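Local coordinates for positive phenol-degradative gene regulator (PDB 5FRZ), which probably activates transcription of phenol-degradation genes as a sigma-54-dependent, ATP-binding regulator, this chain being its N-terminal phenol-sensing domain, at residues H125-W130 / R186-P191; R109-T114 / L129-F134. All blocks are in the same frame, centred on the assembly; numbering follows the deposited sequence.

Interaction 1 of 2, residues H125-W130 / R186-P191; sequences HGEFLW and RILGKP. With 2MP (3,4-dimethylphenol), chain D.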
ATOM      1  N   HIS A 125      -5.075   0.098  29.097  1.00 28.92           N
ATOM      2  CA  HIS A 125      -6.290  -0.632  28.783  1.00 32.39           C
ATOM      3  C   HIS A 125      -7.150   0.190  27.871  1.00 29.92           C
ATOM      4  O   HIS A 125      -7.683   1.206  28.304  1.00 35.48           O
ATOM      5  CB  HIS A 125      -7.074  -0.971  30.045  1.00 37.32           C
ATOM      6  CG  HIS A 125      -8.301  -1.776  29.768  1.00 30.04           C
ATOM      7  ND1 HIS A 125      -8.328  -3.148  29.884  1.00 32.47           N
ATOM      8  CD2 HIS A 125      -9.529  -1.408  29.342  1.00 34.89           C
ATOM      9  CE1 HIS A 125      -9.531  -3.589  29.563  1.00 35.12           C
ATOM     10  NE2 HIS A 125     -10.278  -2.553  29.229  1.00 36.24           N
ATOM     11  N   GLY A 126      -7.312  -0.247  26.621  1.00 29.22           N
ATOM     12  CA  GLY A 126      -8.009   0.554  25.619  1.00 30.28           C
ATOM     13  C   GLY A 126      -8.999  -0.189  24.727  1.00 34.43           C
ATOM     14  O   GLY A 126      -8.688  -1.252  24.177  1.00 34.27           O
ATOM     15  N   GLU A 127     -10.203   0.367  24.598  1.00 35.14           N
ATOM     16  CA  GLU A 127     -11.236  -0.197  23.731  1.00 38.06           C
ATOM     17  C   GLU A 127     -11.639   0.834  22.684  1.00 36.16           C
ATOM     18  O   GLU A 127     -11.848   2.003  23.009  1.00 37.92           O
ATOM     19  CB  GLU A 127     -12.465  -0.643  24.539  1.00 37.85           C
ATOM     20  CG  GLU A 127     -12.150  -1.695  25.614  1.00 42.79           C
ATOM     21  CD  GLU A 127     -13.371  -2.134  26.436  1.00 45.15           C
ATOM     22  OE1 GLU A 127     -14.515  -1.800  26.052  1.00 48.99           O
ATOM     23  OE2 GLU A 127     -13.173  -2.824  27.468  1.00 43.02           O
ATOM     24  N   PHE A 128     -11.748   0.405  21.430  1.00 31.95           N
ATOM     25  CA  PHE A 128     -12.071   1.339  20.354  1.00 33.27           C
ATOM     26  C   PHE A 128     -13.096   0.783  19.369  1.00 34.50           C
ATOM     27  O   PHE A 128     -13.216  -0.438  19.201  1.00 32.57           O
ATOM     28  CB  PHE A 128     -10.792   1.731  19.599  1.00 34.38           C
ATOM     29  CG  PHE A 128      -9.709   2.280  20.490  1.00 32.56           C
ATOM     30  CD1 PHE A 128      -8.917   1.431  21.254  1.00 31.19           C
ATOM     31  CD2 PHE A 128      -9.477   3.643  20.561  1.00 35.37           C
ATOM     32  CE1 PHE A 128      -7.934   1.933  22.089  1.00 28.46           C
ATOM     33  CE2 PHE A 128      -8.487   4.149  21.396  1.00 35.21           C
ATOM     34  CZ  PHE A 128      -7.719   3.293  22.153  1.00 31.13           C
ATOM     35  N   LEU A 129     -13.825   1.696  18.719  1.00 35.09           N
ATOM     36  CA  LEU A 129     -14.654   1.370  17.558  1.00 34.05           C
ATOM     37  C   LEU A 129     -13.891   1.634  16.262  1.00 31.86           C
ATOM     38  O   LEU A 129     -13.199   2.636  16.136  1.00 30.85           O
ATOM     39  CB  LEU A 129     -15.949   2.192  17.557  1.00 36.35           C
ATOM     40  CG  LEU A 129     -16.993   1.926  18.646  1.00 39.37           C
ATOM     41  CD1 LEU A 129     -18.228   2.822  18.462  1.00 45.02           C
ATOM     42  CD2 LEU A 129     -17.409   0.467  18.635  1.00 41.80           C
ATOM     43  N   TRP A 130     -14.028   0.726  15.308  1.00 28.44           N
ATOM     44  CA  TRP A 130     -13.528   0.926  13.959  1.00 29.44           C
ATOM     45  C   TRP A 130     -14.704   1.011  13.012  1.00 35.12           C
ATOM     46  O   TRP A 130     -15.511   0.078  12.922  1.00 33.06           O
ATOM     47  CB  TRP A 130     -12.622  -0.214  13.527  1.00 25.67           C
ATOM     48  CG  TRP A 130     -11.176  -0.059  13.923  1.00 23.07           C
ATOM     49  CD1 TRP A 130     -10.542   1.076  14.344  1.00 25.58           C
ATOM     50  CD2 TRP A 130     -10.198  -1.091  13.922  1.00 22.17           C
ATOM     51  NE1 TRP A 130      -9.213   0.807  14.607  1.00 21.46           N
ATOM     52  CE2 TRP A 130      -8.980  -0.521  14.350  1.00 25.08           C
ATOM     53  CE3 TRP A 130     -10.230  -2.449  13.594  1.00 24.69           C
ATOM     54  CZ2 TRP A 130      -7.808  -1.262  14.449  1.00 23.38           C
ATOM     55  CZ3 TRP A 130      -9.054  -3.187  13.704  1.00 27.72           C
ATOM     56  CH2 TRP A 130      -7.871  -2.592  14.130  1.00 22.80           C
ATOM     57  N   ARG A 186     -14.697  -3.669  16.513  1.00 34.59           N
ATOM     58  CA  ARG A 186     -14.417  -3.261  17.884  1.00 33.81           C
ATOM     59  C   ARG A 186     -13.169  -3.977  18.401  1.00 33.47           C
ATOM     60  O   ARG A 186     -13.018  -5.201  18.256  1.00 29.34           O
ATOM     61  CB  ARG A 186     -15.598  -3.555  18.806  1.00 39.97           C
ATOM     62  CG  ARG A 186     -15.873  -2.431  19.788  1.00 48.66           C
ATOM     63  CD  ARG A 186     -16.785  -2.862  20.945  1.00 53.36           C
ATOM     64  NE  ARG A 186     -17.951  -3.632  20.502  1.00 60.09           N
ATOM     65  CZ  ARG A 186     -19.079  -3.108  20.019  1.00 65.22           C
ATOM     66  NH1 ARG A 186     -19.228  -1.788  19.904  1.00 61.10           N
ATOM     67  NH2 ARG A 186     -20.073  -3.907  19.653  1.00 63.57           N
ATOM     68  N   ILE A 187     -12.278  -3.211  19.019  1.00 31.55           N
ATOM     69  CA  ILE A 187     -10.976  -3.744  19.407  1.00 30.80           C
ATOM     70  C   ILE A 187     -10.654  -3.514  20.877  1.00 30.53           C
ATOM     71  O   ILE A 187     -11.165  -2.587  21.512  1.00 26.54           O
ATOM     72  CB  ILE A 187      -9.844  -3.134  18.555  1.00 27.59           C
ATOM     73  CG1 ILE A 187      -9.610  -1.664  18.938  1.00 30.68           C
ATOM     74  CG2 ILE A 187     -10.185  -3.248  17.070  1.00 26.79           C
ATOM     75  CD1 ILE A 187      -8.488  -1.001  18.137  1.00 24.28           C
ATOM     76  N   LEU A 188      -9.793  -4.380  21.396  1.00 24.91           N
ATOM     77  CA  LEU A 188      -9.314  -4.295  22.761  1.00 30.21           C
ATOM     78  C   LEU A 188      -7.804  -4.458  22.798  1.00 25.81           C
ATOM     79  O   LEU A 188      -7.262  -5.446  22.294  1.00 23.89           O
ATOM     80  CB  LEU A 188      -9.980  -5.371  23.636  1.00 31.81           C
ATOM     81  CG  LEU A 188      -9.381  -5.572  25.030  1.00 32.34           C
ATOM     82  CD1 LEU A 188      -9.514  -4.333  25.897  1.00 35.34           C
ATOM     83  CD2 LEU A 188     -10.013  -6.785  25.702  1.00 35.30           C
ATOM     84  N   GLY A 189      -7.118  -3.491  23.390  1.00 26.79           N
ATOM     85  CA  GLY A 189      -5.679  -3.605  23.547  1.00 23.52           C
ATOM     86  C   GLY A 189      -5.255  -3.601  24.997  1.00 26.06           C
ATOM     87  O   GLY A 189      -5.725  -2.780  25.779  1.00 25.81           O
ATOM     88  N   LYS A 190      -4.349  -4.504  25.358  1.00 22.34           N
ATOM     89  CA  LYS A 190      -3.834  -4.512  26.711  1.00 26.76           C
ATOM     90  C   LYS A 190      -2.497  -5.234  26.757  1.00 28.47           C
ATOM     91  O   LYS A 190      -2.120  -5.899  25.781  1.00 27.01           O
ATOM     92  CB  LYS A 190      -4.855  -5.146  27.668  1.00 29.32           C
ATOM     93  CG  LYS A 190      -5.262  -6.536  27.316  1.00 30.16           C
ATOM     94  CD  LYS A 190      -6.381  -7.023  28.227  1.00 36.87           C
ATOM     95  CE  LYS A 190      -6.909  -8.368  27.759  1.00 32.74           C
ATOM     96  NZ  LYS A 190      -7.944  -8.897  28.663  1.00 38.15           N
ATOM     97  N   PRO A 191      -1.758  -5.084  27.877  1.00 27.36           N
ATOM     98  CA  PRO A 191      -0.444  -5.712  27.924  1.00 29.45           C
ATOM     99  C   PRO A 191      -0.525  -7.214  27.712  1.00 31.20           C
ATOM    100  O   PRO A 191      -1.483  -7.851  28.141  1.00 32.06           O
ATOM    101  CB  PRO A 191       0.055  -5.383  29.343  1.00 29.57           C
ATOM    102  CG  PRO A 191      -0.643  -4.157  29.713  1.00 29.64           C
ATOM    103  CD  PRO A 191      -2.015  -4.292  29.097  1.00 29.38           C
TER
HETATM  104  O1  2MP D1209      -6.844   2.283  14.517  1.00 23.96           O
HETATM  105  C1  2MP D1209      -5.995   2.434  15.616  1.00 23.61           C
HETATM  106  C2  2MP D1209      -4.660   2.805  15.464  1.00 21.15           C
HETATM  107  C3  2MP D1209      -3.839   2.943  16.578  1.00 22.27           C
HETATM  108  C4  2MP D1209      -4.381   2.709  17.831  1.00 25.64           C
HETATM  109  C5  2MP D1209      -5.705   2.350  17.955  1.00 26.42           C
HETATM  110  C6  2MP D1209      -6.533   2.205  16.861  1.00 25.77           C
HETATM  111  C7  2MP D1209      -3.555   2.837  19.099  1.00 27.27           C
HETATM  112  C8  2MP D1209      -6.260   2.099  19.317  1.00 29.17           C
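Gly126 to Leu129 pair antiparallel with Arg186 to Gly189, and the axes of the two strand segments come within 4.8 Å at 160°. Gly126 faces Gly189 and Phe128 faces Ile187 in hydrogen-bonded pairs. Each pair exchanges two N-H...O bonds, the shortest from Gly189 N to Gly126 O at 2.8 Å. Glu127 and Leu188 form the non-hydrogen-bonded pair between them, and Leu129 with Arg186 the next one beyond Phe128.

The face of Phe128 and Ile187 looks into the phenol pocket. Ile187 sets CG1 between its backbone N and carbonyl carbon (chi1 72°), which leaves CG2 over the indole of Trp130 and turns CG1 to Phe128, while CD1 at the end of that branch also reaches the indole. CG2 lies 3.5 Å from the centroid of the six-membered ring, in a CH-pi contact. CG1 meets Phe128 CB at 3.7 Å. The bound 3,4-dimethylphenol lies against this face. Its O1 accepts a bond from Trp130 NE1 at 2.8 Å, bent to 144° at the hydrogen. Its methyl C8 sits over the centre of the Phe128 ring, 3.2 Å from Phe128 CE1.

The other face is more polar. Leu188 CD1 rests against Glu127 CG. It also meets the His125 ring off-centre in a CH-pi contact, 3.7 Å from His125 CE1. His125 NE2 gives Glu127 OE2 a weak bond. Leu129 CD2 runs alongside the Arg186 chain, 3.5 Å from its CG, while the guanidinium makes its salt bridge with Glu176.

Strands 109-118 and 170-176 flank this pair in the four-stranded sheet. Trp130 also touches Cys151, Glu174 and Cys185, three of the zinc ligands, so the phenol and metal sites adjoin here. Helix 152-166 packs on the pocket face through Ile155, which touches both Trp130 and Ile187.

Interaction 2 of 2, residues R109-T114 / L129-F134; sequences RVTPLT and LWEDSF. With 2MP (3,4-dimethylphenol), chain D.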
ATOM      1  N   ARG A 109     -11.720   4.745  10.430  1.00 32.15           N
ATOM      2  CA  ARG A 109     -11.987   5.795  11.403  1.00 34.81           C
ATOM      3  C   ARG A 109     -12.272   5.218  12.787  1.00 33.02           C
ATOM      4  O   ARG A 109     -13.076   4.291  12.944  1.00 32.28           O
ATOM      5  CB  ARG A 109     -13.159   6.671  10.965  1.00 42.94           C
ATOM      6  CG  ARG A 109     -12.806   8.150  11.007  1.00 47.76           C
ATOM      7  CD  ARG A 109     -14.041   9.021  11.024  1.00 51.12           C
ATOM      8  NE  ARG A 109     -14.629   9.123  12.354  1.00 52.51           N
ATOM      9  CZ  ARG A 109     -15.652   9.921  12.644  1.00 54.37           C
ATOM     10  NH1 ARG A 109     -16.191  10.676  11.694  1.00 55.79           N
ATOM     11  NH2 ARG A 109     -16.130   9.971  13.878  1.00 51.62           N
ATOM     12  N   VAL A 110     -11.624   5.803  13.781  1.00 38.92           N
ATOM     13  CA  VAL A 110     -11.610   5.272  15.133  1.00 35.10           C
ATOM     14  C   VAL A 110     -12.460   6.113  16.055  1.00 38.31           C
ATOM     15  O   VAL A 110     -12.447   7.348  15.973  1.00 39.84           O
ATOM     16  CB  VAL A 110     -10.177   5.241  15.724  1.00 33.25           C
ATOM     17  CG1 VAL A 110     -10.122   4.313  16.921  1.00 34.10           C
ATOM     18  CG2 VAL A 110      -9.171   4.826  14.690  1.00 28.97           C
ATOM     19  N   THR A 111     -13.178   5.444  16.944  1.00 36.28           N
ATOM     20  CA  THR A 111     -13.819   6.115  18.067  1.00 37.81           C
ATOM     21  C   THR A 111     -13.393   5.439  19.369  1.00 40.33           C
ATOM     22  O   THR A 111     -13.636   4.250  19.569  1.00 37.53           O
ATOM     23  CB  THR A 111     -15.371   6.113  17.940  1.00 38.62           C
ATOM     24  OG1 THR A 111     -15.761   6.920  16.820  1.00 47.72           O
ATOM     25  CG2 THR A 111     -16.013   6.675  19.195  1.00 46.63           C
ATOM     26  N   PRO A 112     -12.714   6.190  20.248  1.00 48.08           N
ATOM     27  CA  PRO A 112     -12.433   5.652  21.585  1.00 43.07           C
ATOM     28  C   PRO A 112     -13.705   5.390  22.383  1.00 43.78           C
ATOM     29  O   PRO A 112     -14.584   6.251  22.431  1.00 47.01           O
ATOM     30  CB  PRO A 112     -11.594   6.757  22.233  1.00 44.67           C
ATOM     31  CG  PRO A 112     -10.928   7.437  21.076  1.00 45.92           C
ATOM     32  CD  PRO A 112     -11.955   7.424  19.976  1.00 44.00           C
ATOM     33  N   LEU A 113     -13.811   4.196  22.963  1.00 46.16           N
ATOM     34  CA  LEU A 113     -14.820   3.903  23.976  1.00 44.49           C
ATOM     35  C   LEU A 113     -14.243   4.320  25.315  1.00 45.97           C
ATOM     36  O   LEU A 113     -14.638   5.337  25.886  1.00 52.60           O
ATOM     37  CB  LEU A 113     -15.199   2.419  23.995  1.00 40.75           C
ATOM     38  CG  LEU A 113     -15.717   1.810  22.691  1.00 43.20           C
ATOM     39  CD1 LEU A 113     -15.948   0.326  22.866  1.00 46.90           C
ATOM     40  CD2 LEU A 113     -16.992   2.494  22.206  1.00 43.58           C
ATOM     41  N   THR A 114     -13.271   3.550  25.795  1.00 47.91           N
ATOM     42  CA  THR A 114     -12.586   3.889  27.030  1.00 42.20           C
ATOM     43  C   THR A 114     -11.065   3.761  26.859  1.00 45.64           C
ATOM     44  O   THR A 114     -10.563   2.820  26.237  1.00 43.54           O
ATOM     45  CB  THR A 114     -13.079   3.004  28.194  1.00 49.72           C
ATOM     46  OG1 THR A 114     -12.318   3.286  29.373  1.00 55.49           O
ATOM     47  CG2 THR A 114     -12.948   1.519  27.843  1.00 48.23           C
ATOM     48  N   LEU A 129     -13.825   1.696  18.719  1.00 35.09           N
ATOM     49  CA  LEU A 129     -14.654   1.370  17.558  1.00 34.05           C
ATOM     50  C   LEU A 129     -13.891   1.634  16.262  1.00 31.86           C
ATOM     51  O   LEU A 129     -13.199   2.636  16.136  1.00 30.85           O
ATOM     52  CB  LEU A 129     -15.949   2.192  17.557  1.00 36.35           C
ATOM     53  CG  LEU A 129     -16.993   1.926  18.646  1.00 39.37           C
ATOM     54  CD1 LEU A 129     -18.228   2.822  18.462  1.00 45.02           C
ATOM     55  CD2 LEU A 129     -17.409   0.467  18.635  1.00 41.80           C
ATOM     56  N   TRP A 130     -14.028   0.726  15.308  1.00 28.44           N
ATOM     57  CA  TRP A 130     -13.528   0.926  13.959  1.00 29.44           C
ATOM     58  C   TRP A 130     -14.704   1.011  13.012  1.00 35.12           C
ATOM     59  O   TRP A 130     -15.511   0.078  12.922  1.00 33.06           O
ATOM     60  CB  TRP A 130     -12.622  -0.214  13.527  1.00 25.67           C
ATOM     61  CG  TRP A 130     -11.176  -0.059  13.923  1.00 23.07           C
ATOM     62  CD1 TRP A 130     -10.542   1.076  14.344  1.00 25.58           C
ATOM     63  CD2 TRP A 130     -10.198  -1.091  13.922  1.00 22.17           C
ATOM     64  NE1 TRP A 130      -9.213   0.807  14.607  1.00 21.46           N
ATOM     65  CE2 TRP A 130      -8.980  -0.521  14.350  1.00 25.08           C
ATOM     66  CE3 TRP A 130     -10.230  -2.449  13.594  1.00 24.69           C
ATOM     67  CZ2 TRP A 130      -7.808  -1.262  14.449  1.00 23.38           C
ATOM     68  CZ3 TRP A 130      -9.054  -3.187  13.704  1.00 27.72           C
ATOM     69  CH2 TRP A 130      -7.871  -2.592  14.130  1.00 22.80           C
ATOM     70  N   GLU A 131     -14.797   2.130  12.309  1.00 33.44           N
ATOM     71  CA  GLU A 131     -15.831   2.300  11.303  1.00 36.87           C
ATOM     72  C   GLU A 131     -15.193   2.494   9.940  1.00 33.57           C
ATOM     73  O   GLU A 131     -14.153   3.144   9.824  1.00 35.92           O
ATOM     74  CB  GLU A 131     -16.728   3.473  11.669  1.00 36.73           C
ATOM     75  CG  GLU A 131     -17.579   3.185  12.899  1.00 42.39           C
ATOM     76  CD  GLU A 131     -18.457   4.349  13.292  1.00 50.56           C
ATOM     77  OE1 GLU A 131     -19.545   4.495  12.693  1.00 54.98           O
ATOM     78  OE2 GLU A 131     -18.061   5.115  14.201  1.00 52.32           O
ATOM     79  N   ASP A 132     -15.801   1.891   8.925  1.00 33.44           N
ATOM     80  CA  ASP A 132     -15.318   2.000   7.550  1.00 34.15           C
ATOM     81  C   ASP A 132     -13.910   1.433   7.401  1.00 36.32           C
ATOM     82  O   ASP A 132     -13.089   2.006   6.686  1.00 33.27           O
ATOM     83  CB  ASP A 132     -15.346   3.458   7.082  1.00 39.83           C
ATOM     84  CG  ASP A 132     -16.759   3.954   6.808  1.00 45.71           C
ATOM     85  OD1 ASP A 132     -17.680   3.112   6.740  1.00 47.11           O
ATOM     86  OD2 ASP A 132     -16.952   5.177   6.651  1.00 50.78           O
ATOM     87  N   SER A 133     -13.651   0.315   8.083  1.00 30.28           N
ATOM     88  CA  SER A 133     -12.417  -0.451   7.922  1.00 33.36           C
ATOM     89  C   SER A 133     -12.158  -0.794   6.457  1.00 34.54           C
ATOM     90  O   SER A 133     -12.960  -1.492   5.837  1.00 33.90           O
ATOM     91  CB  SER A 133     -12.477  -1.744   8.734  1.00 25.63           C
ATOM     92  OG  SER A 133     -12.427  -1.498  10.135  1.00 28.79           O
ATOM     93  N   PHE A 134     -11.041  -0.332   5.904  1.00 27.55           N
ATOM     94  CA  PHE A 134     -10.745  -0.670   4.517  1.00 28.91           C
ATOM     95  C   PHE A 134     -10.581  -2.167   4.419  1.00 31.78           C
ATOM     96  O   PHE A 134     -11.035  -2.783   3.465  1.00 30.66           O
ATOM     97  CB  PHE A 134      -9.483   0.036   4.000  1.00 28.62           C
ATOM     98  CG  PHE A 134      -8.230  -0.802   4.101  1.00 29.23           C
ATOM     99  CD1 PHE A 134      -7.894  -1.710   3.093  1.00 27.36           C
ATOM    100  CD2 PHE A 134      -7.394  -0.687   5.201  1.00 27.43           C
ATOM    101  CE1 PHE A 134      -6.775  -2.499   3.196  1.00 28.91           C
ATOM    102  CE2 PHE A 134      -6.258  -1.461   5.307  1.00 27.49           C
ATOM    103  CZ  PHE A 134      -5.943  -2.372   4.298  1.00 27.98           C
TER
HETATM  104  O1  2MP D1209      -6.844   2.283  14.517  1.00 23.96           O
HETATM  105  C1  2MP D1209      -5.995   2.434  15.616  1.00 23.61           C
HETATM  106  C2  2MP D1209      -4.660   2.805  15.464  1.00 21.15           C
HETATM  107  C3  2MP D1209      -3.839   2.943  16.578  1.00 22.27           C
HETATM  108  C4  2MP D1209      -4.381   2.709  17.831  1.00 25.64           C
HETATM  109  C5  2MP D1209      -5.705   2.350  17.955  1.00 26.42           C
HETATM  110  C6  2MP D1209      -6.533   2.205  16.861  1.00 25.77           C
HETATM  111  C7  2MP D1209      -3.555   2.837  19.099  1.00 27.27           C
HETATM  112  C8  2MP D1209      -6.260   2.099  19.317  1.00 29.17           C
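The beta hairpin of strands 109-118 and 123-131 brings Val110 beside Trp130 at the hydroxyl end of the phenol pocket. Its strands run antiparallel, with segment axes at 155°. Arg109 with Glu131 and Thr111 with Leu129 are hydrogen-bonded pairs, each joined by two backbone bonds. Leu129 N to Thr111 O is the shortest at 2.7 Å. Val110 and Trp130 form the non-hydrogen-bonded pair between them.

Both of these side chains leave the sheet on the pocket side and lie side by side. Val110 CG2 comes to the edge of the indole, 4.0 Å from Trp130 CD1. Val110 CG1 is anti to the backbone N (chi1 -162°), and CG2, beside that N, reaches the ligand.

Thr111, Leu129 and Glu131 occupy the opposite face. Thr111 CB meets Leu129 CB at 4.0 Å. The chain turns a corner at Leu113, where Leu113 and Thr114 both face Glu127 in a classic beta bulge. The Leu113 side chain crosses that of Leu129 at about a right angle, with CD2 3.6 Å from Leu129 CG.

Beyond the strand, Asp132 O accepts a bond from Arg38 of the second subunit, and Arg109 packs on Met27 of that subunit. Within the pocket, Val110 CG2 lies 3.5 Å from O1 of the 3,4-dimethylphenol, an apolar methyl against the phenol oxygen.

Interactions 1 and 2 lie on the two edges of strand 123-131, which sits inside the four-stranded sheet. They share Leu129 and Trp130. Interaction 1 is partly buried and joins this strand to 185-191, and its Trp130 end touches both the phenol and the zinc ligands. Interaction 2 is a surface contact with strand 109-118, outermost in the sheet within this chain, and it borders the second subunit. Both have ladders of backbone bonds, but interaction 1 adds CH-pi packing on aromatic rings, while interaction 2 has fewer apolar contacts, one between leucines and one of a valine methyl at the indole edge. They meet directly where the Phe128 ring packs on Val110 and Pro112, and where Glu127 probably bonds through its backbone to Leu113 and Thr114.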